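Local coordinates for cytoplasmic protein (Cryptococcus neoformans var. grubii serotype A, PDB 7LPO), which probably hydrolyses steryl beta-glucosides, acting as a sterylglucosidase of glycoside hydrolase family 5, at residues 201-205 with 206-210; 89-92 with 93-96. All coordinates share one frame; numbering follows the deposited sequence.

Interaction 1 of 2, residues 201-205 with 206-210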
ATOM      1  N   THR A 201      -9.479   8.191  -8.966  1.00 14.73           N
ATOM      2  CA  THR A 201     -10.892   8.265  -9.337  1.00 14.78           C
ATOM      3  C   THR A 201     -11.323   7.123 -10.254  1.00 14.80           C
ATOM      4  O   THR A 201     -12.530   6.932 -10.468  1.00 14.84           O
ATOM      5  CB  THR A 201     -11.212   9.607 -10.023  1.00 14.85           C
ATOM      6  OG1 THR A 201     -10.591   9.680 -11.318  1.00 14.87           O
ATOM      7  CG2 THR A 201     -10.741  10.775  -9.166  1.00 14.84           C
ATOM      8  N   ASN A 202     -10.375   6.368 -10.811  1.00 14.77           N
ATOM      9  CA  ASN A 202     -10.753   5.219 -11.622  1.00 14.78           C
ATOM     10  C   ASN A 202     -11.599   4.236 -10.826  1.00 14.75           C
ATOM     11  O   ASN A 202     -12.448   3.555 -11.400  1.00 14.78           O
ATOM     12  CB  ASN A 202      -9.502   4.555 -12.196  1.00 14.74           C
ATOM     13  CG  ASN A 202      -8.977   5.293 -13.434  1.00 14.79           C
ATOM     14  OD1 ASN A 202      -9.722   5.564 -14.367  1.00 14.85           O
ATOM     15  ND2 ASN A 202      -7.712   5.638 -13.427  1.00 14.76           N
ATOM     16  N   TYR A 203     -11.436   4.193  -9.501  1.00 14.71           N
ATOM     17  CA  TYR A 203     -12.273   3.306  -8.690  1.00 14.69           C
ATOM     18  C   TYR A 203     -13.758   3.625  -8.830  1.00 14.75           C
ATOM     19  O   TYR A 203     -14.598   2.747  -8.599  1.00 14.75           O
ATOM     20  CB  TYR A 203     -11.898   3.383  -7.204  1.00 14.64           C
ATOM     21  CG  TYR A 203     -10.639   2.638  -6.826  1.00 14.58           C
ATOM     22  CD1 TYR A 203     -10.545   1.249  -6.967  1.00 14.55           C
ATOM     23  CD2 TYR A 203      -9.548   3.318  -6.313  1.00 14.55           C
ATOM     24  CE1 TYR A 203      -9.389   0.565  -6.620  1.00 14.50           C
ATOM     25  CE2 TYR A 203      -8.393   2.649  -5.956  1.00 14.49           C
ATOM     26  CZ  TYR A 203      -8.307   1.275  -6.122  1.00 14.47           C
ATOM     27  OH  TYR A 203      -7.135   0.628  -5.773  1.00 14.42           O
ATOM     28  N   THR A 204     -14.098   4.855  -9.199  1.00 14.80           N
ATOM     29  CA  THR A 204     -15.485   5.278  -9.341  1.00 14.86           C
ATOM     30  C   THR A 204     -15.812   5.648 -10.783  1.00 14.93           C
ATOM     31  O   THR A 204     -16.704   6.459 -11.033  1.00 14.99           O
ATOM     32  CB  THR A 204     -15.803   6.446  -8.399  1.00 17.66           C
ATOM     33  OG1 THR A 204     -14.913   7.542  -8.626  1.00 14.87           O
ATOM     34  CG2 THR A 204     -15.668   6.013  -6.934  1.00 15.11           C
ATOM     35  N   HIS A 205     -15.103   5.058 -11.739  1.00 14.92           N
ATOM     36  CA  HIS A 205     -15.520   5.063 -13.131  1.00 14.98           C
ATOM     37  C   HIS A 205     -15.928   3.652 -13.539  1.00 14.98           C
ATOM     38  O   HIS A 205     -15.701   2.677 -12.818  1.00 14.92           O
ATOM     39  CB  HIS A 205     -14.410   5.594 -14.032  1.00 14.98           C
ATOM     40  CG  HIS A 205     -14.266   7.084 -14.005  1.00 15.98           C
ATOM     41  ND1 HIS A 205     -13.881   7.769 -12.877  1.00 19.72           N
ATOM     42  CD2 HIS A 205     -14.436   8.020 -14.971  1.00 17.13           C
ATOM     43  CE1 HIS A 205     -13.810   9.060 -13.145  1.00 17.93           C
ATOM     44  NE2 HIS A 205     -14.141   9.239 -14.409  1.00 17.83           N
ATOM     45  N   LEU A 206     -16.496   3.549 -14.739  1.00 15.04           N
ATOM     46  CA  LEU A 206     -17.325   2.395 -15.088  1.00 15.39           C
ATOM     47  C   LEU A 206     -16.542   1.083 -15.111  1.00 15.00           C
ATOM     48  O   LEU A 206     -17.063   0.034 -14.714  1.00 14.98           O
ATOM     49  CB  LEU A 206     -17.991   2.645 -16.442  1.00 15.13           C
ATOM     50  CG  LEU A 206     -18.790   1.480 -17.038  1.00 16.02           C
ATOM     51  CD1 LEU A 206     -19.862   1.057 -16.059  1.00 16.75           C
ATOM     52  CD2 LEU A 206     -19.418   1.833 -18.387  1.00 16.12           C
ATOM     53  N   ALA A 207     -15.301   1.101 -15.590  1.00 15.07           N
ATOM     54  CA  ALA A 207     -14.579  -0.161 -15.710  1.00 15.58           C
ATOM     55  C   ALA A 207     -14.329  -0.775 -14.337  1.00 16.78           C
ATOM     56  O   ALA A 207     -14.651  -1.946 -14.096  1.00 18.03           O
ATOM     57  CB  ALA A 207     -13.265   0.045 -16.464  1.00 15.29           C
ATOM     58  N   ASN A 208     -13.722  -0.006 -13.431  1.00 14.82           N
ATOM     59  CA  ASN A 208     -13.504  -0.498 -12.076  1.00 14.76           C
ATOM     60  C   ASN A 208     -14.827  -0.794 -11.379  1.00 14.78           C
ATOM     61  O   ASN A 208     -14.923  -1.739 -10.586  1.00 14.74           O
ATOM     62  CB  ASN A 208     -12.711   0.523 -11.258  1.00 14.72           C
ATOM     63  CG  ASN A 208     -11.218   0.293 -11.321  1.00 14.68           C
ATOM     64  OD1 ASN A 208     -10.627  -0.257 -10.392  1.00 14.62           O
ATOM     65  ND2 ASN A 208     -10.592   0.726 -12.420  1.00 14.70           N
ATOM     66  N   GLN A 209     -15.847   0.044 -11.616  1.00 14.83           N
ATOM     67  CA  GLN A 209     -17.132  -0.171 -10.957  1.00 14.86           C
ATOM     68  C   GLN A 209     -17.718  -1.515 -11.362  1.00 14.87           C
ATOM     69  O   GLN A 209     -18.328  -2.213 -10.546  1.00 15.32           O
ATOM     70  CB  GLN A 209     -18.101   0.964 -11.298  1.00 15.60           C
ATOM     71  CG  GLN A 209     -17.866   2.230 -10.506  1.00 15.21           C
ATOM     72  CD  GLN A 209     -18.607   3.425 -11.072  1.00 15.37           C
ATOM     73  OE1 GLN A 209     -18.753   3.573 -12.293  1.00 15.97           O
ATOM     74  NE2 GLN A 209     -19.081   4.291 -10.185  1.00 16.36           N
ATOM     75  N   THR A 210     -17.519  -1.908 -12.617  1.00 16.40           N
ATOM     76  CA  THR A 210     -18.002  -3.202 -13.076  1.00 15.53           C
ATOM     77  C   THR A 210     -17.107  -4.321 -12.572  1.00 16.85           C
ATOM     78  O   THR A 210     -17.587  -5.289 -11.971  1.00 15.45           O
ATOM     79  CB  THR A 210     -18.070  -3.225 -14.604  1.00 18.50           C
ATOM     80  OG1 THR A 210     -18.992  -2.229 -15.044  1.00 15.65           O
ATOM     81  CG2 THR A 210     -18.519  -4.594 -15.109  1.00 18.81           C
TER
HETATM   82  O   HOH W   1     -12.300   2.508 -14.081  1.00 14.84           O

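Interaction 2 of 2, residues 89-92 with 93-96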
ATOM      1  N   ALA A  89      21.982  -2.388   1.182  1.00 16.80           N
ATOM      2  CA  ALA A  89      22.905  -1.832   2.164  1.00 15.78           C
ATOM      3  C   ALA A  89      22.410  -0.484   2.658  1.00 14.77           C
ATOM      4  O   ALA A  89      22.433  -0.206   3.862  1.00 15.72           O
ATOM      5  CB  ALA A  89      24.302  -1.694   1.559  1.00 19.16           C
ATOM      6  N   ARG A  90      21.962   0.366   1.735  1.00 14.44           N
ATOM      7  CA  ARG A  90      21.456   1.675   2.118  1.00 14.04           C
ATOM      8  C   ARG A  90      20.268   1.532   3.056  1.00 14.02           C
ATOM      9  O   ARG A  90      20.212   2.169   4.112  1.00 14.12           O
ATOM     10  CB  ARG A  90      21.078   2.461   0.864  1.00 14.07           C
ATOM     11  CG  ARG A  90      20.675   3.911   1.115  1.00 16.06           C
ATOM     12  CD  ARG A  90      20.457   4.657  -0.220  1.00 18.07           C
ATOM     13  NE  ARG A  90      21.694   4.794  -0.995  1.00 19.44           N
ATOM     14  CZ  ARG A  90      21.933   4.199  -2.161  1.00 18.51           C
ATOM     15  NH1 ARG A  90      21.023   3.409  -2.727  1.00 19.10           N
ATOM     16  NH2 ARG A  90      23.086   4.408  -2.772  1.00 17.42           N
ATOM     17  N   LEU A  91      19.308   0.685   2.691  1.00 14.16           N
ATOM     18  CA  LEU A  91      18.128   0.516   3.530  1.00 16.21           C
ATOM     19  C   LEU A  91      18.510  -0.009   4.909  1.00 16.14           C
ATOM     20  O   LEU A  91      17.982   0.453   5.927  1.00 14.12           O
ATOM     21  CB  LEU A  91      17.140  -0.424   2.846  1.00 17.73           C
ATOM     22  CG  LEU A  91      16.600   0.050   1.500  1.00 18.87           C
ATOM     23  CD1 LEU A  91      15.736  -1.014   0.826  1.00 19.91           C
ATOM     24  CD2 LEU A  91      15.798   1.344   1.672  1.00 16.94           C
ATOM     25  N   LYS A  92      19.445  -0.959   4.968  1.00 18.56           N
ATOM     26  CA  LYS A  92      19.856  -1.484   6.268  1.00 21.87           C
ATOM     27  C   LYS A  92      20.593  -0.428   7.084  1.00 19.14           C
ATOM     28  O   LYS A  92      20.377  -0.308   8.298  1.00 19.11           O
ATOM     29  CB  LYS A  92      20.735  -2.723   6.085  1.00 26.95           C
ATOM     30  CG  LYS A  92      20.698  -3.676   7.279  1.00 30.53           C
ATOM     31  CD  LYS A  92      19.404  -4.482   7.274  1.00 36.27           C
ATOM     32  CE  LYS A  92      19.305  -5.417   8.470  1.00 40.53           C
ATOM     33  NZ  LYS A  92      18.326  -4.926   9.483  1.00 43.15           N
ATOM     34  N   ALA A  93      21.460   0.354   6.436  1.00 17.13           N
ATOM     35  CA  ALA A  93      22.200   1.404   7.129  1.00 18.02           C
ATOM     36  C   ALA A  93      21.279   2.490   7.676  1.00 16.35           C
ATOM     37  O   ALA A  93      21.652   3.183   8.629  1.00 15.92           O
ATOM     38  CB  ALA A  93      23.239   2.021   6.185  1.00 19.32           C
ATOM     39  N   TRP A  94      20.097   2.661   7.083  1.00 17.58           N
ATOM     40  CA  TRP A  94      19.090   3.586   7.580  1.00 14.16           C
ATOM     41  C   TRP A  94      18.307   3.011   8.746  1.00 17.01           C
ATOM     42  O   TRP A  94      17.379   3.669   9.235  1.00 17.84           O
ATOM     43  CB  TRP A  94      18.119   3.973   6.464  1.00 14.79           C
ATOM     44  CG  TRP A  94      18.647   4.975   5.475  1.00 14.20           C
ATOM     45  CD1 TRP A  94      19.662   5.874   5.670  1.00 15.02           C
ATOM     46  CD2 TRP A  94      18.169   5.191   4.144  1.00 14.21           C
ATOM     47  NE1 TRP A  94      19.843   6.636   4.532  1.00 16.03           N
ATOM     48  CE2 TRP A  94      18.944   6.227   3.582  1.00 15.65           C
ATOM     49  CE3 TRP A  94      17.155   4.614   3.371  1.00 16.92           C
ATOM     50  CZ2 TRP A  94      18.742   6.685   2.285  1.00 15.65           C
ATOM     51  CZ3 TRP A  94      16.964   5.071   2.068  1.00 14.73           C
ATOM     52  CH2 TRP A  94      17.748   6.098   1.548  1.00 15.63           C
ATOM     53  N   GLY A  95      18.663   1.812   9.207  1.00 14.21           N
ATOM     54  CA  GLY A  95      18.030   1.201  10.356  1.00 13.95           C
ATOM     55  C   GLY A  95      16.850   0.309  10.044  1.00 13.93           C
ATOM     56  O   GLY A  95      16.261  -0.257  10.970  1.00 15.10           O
ATOM     57  N   TYR A  96      16.490   0.149   8.777  1.00 15.93           N
ATOM     58  CA  TYR A  96      15.311  -0.633   8.426  1.00 17.62           C
ATOM     59  C   TYR A  96      15.581  -2.126   8.557  1.00 19.28           C
ATOM     60  O   TYR A  96      16.681  -2.602   8.268  1.00 21.50           O
ATOM     61  CB  TYR A  96      14.867  -0.293   7.010  1.00 18.92           C
ATOM     62  CG  TYR A  96      14.434   1.152   6.869  1.00 18.63           C
ATOM     63  CD1 TYR A  96      13.802   1.812   7.916  1.00 19.01           C
ATOM     64  CD2 TYR A  96      14.648   1.851   5.692  1.00 16.14           C
ATOM     65  CE1 TYR A  96      13.407   3.123   7.799  1.00 20.05           C
ATOM     66  CE2 TYR A  96      14.250   3.169   5.569  1.00 17.54           C
ATOM     67  CZ  TYR A  96      13.638   3.798   6.624  1.00 19.43           C
ATOM     68  OH  TYR A  96      13.250   5.111   6.509  1.00 23.37           O
TER
HETATM   69  O   HOH W   2      18.912  -2.165  10.037  1.00 27.11           O

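Interaction 1 of 2, residues 201-205 with 206-210
Asn202, Tyr203 and His205 meet Asn208 and Gln209 in a local, buried contact where a 3-10 turn leads, through Thr204 and the N-cap residue His205, into helix 206-221. The N-cap carbonyl opens the helical bonding: Gln209 N donates to His205 O over 2.9 Å. His205 CG lies anti to its own carbonyl carbon (chi1 -77°), which turns the ring back so that ND1 donates in the ring plane to Thr201 O at 2.9 Å. That carbonyl is gripped twice, since Thr204 N reaches it from the opposite face of its plane. Tyr178 packs against the same imidazole.

Asn208 fills the angle between turn and helix. Its CB comes within 3.0 Å of Asn202 O, and a water ties the two together, donating to Asn202 O at 2.9 Å and accepting from Asn208 N and Asn208 ND2, both at 3.0 Å. The amide OD1 lies 3.7 Å from Tyr203 CD1, ring and amide planes 76° apart; this oxygen takes its hydrogen bond from Trp212, while ND2 also serves Val146 O and Tyr203 OH bonds to Val146 N. Gln209, extended beyond CG, runs back beside the N-cap, with its CG 3.2 Å from His205 O. The whole is a helix N-terminus with a preceding 3-10 turn, stitched by its N-cap residue and one bridging water.

Interaction 2 of 2, residues 89-92 with 93-96
The Trp94 indole carries Arg90 on one face: CG of the arginine stands 3.7 Å from the centroid of the six-membered ring, a CH-pi contact, and Arg90 O overlies the same face. Leu91 CD2 approaches the indole obliquely, 3.9 Å from Trp94 CZ3, and Phe665 meets the ring edge-to-face. Over one face of the Tyr96 ring, toward its rim, lies Trp94 O. Between these aromatics helix 83-93 ends in a Schellman motif, with Gly95 taking the positive phi (92°) that turns the chain toward strand 98-104. Tyr96 N donates to Leu91 O at 3.2 Å and Gly95 N to Lys92 O at 2.9 Å, the motif's two bonds into the last turn.

Arg90 and Trp94 run side by side because CG of the arginine is anti to its backbone N (chi1 -174°), which lays the aliphatic part along the indole. The chain then bends at chi3 and carries the guanidinium, its plane 51° from the ring, to Tyr573 OH and Leu654 O; Trp94 NE1 is taken by Ile655 O, and Tyr96 OH by Phe665 O. Leu91 CD2 also lies 4.2 Å from Tyr96 CD2. Lys92, a cation-pi partner of Phe136, curls back over the helix end: its NZ donates to Tyr96 O at 3.1 Å, while one water accepts from NZ and donates to both Tyr96 O and Lys92 O.

The two contacts stand on opposite sides of the chain's centre, their centres about 39 Å apart and their nearest atoms about 24 Å, so neither touches the other. Interaction 2 comes first along the chain, where helix 83-93 ends just before strand 98-104, one of the parallel strands of the family 5 TIM-barrel-type core. Interaction 1 follows more than a hundred residues later, where helix 206-221 begins. Partners such as Tyr669 and Tyr710 place interaction 2 against the C-terminal beta domain, whereas interaction 1 joins its helix to the chain around Val146 and Tyr178. Interaction 2 thus lies where the barrel meets the C-terminal domain, while interaction 1 probably sits within the catalytic domain.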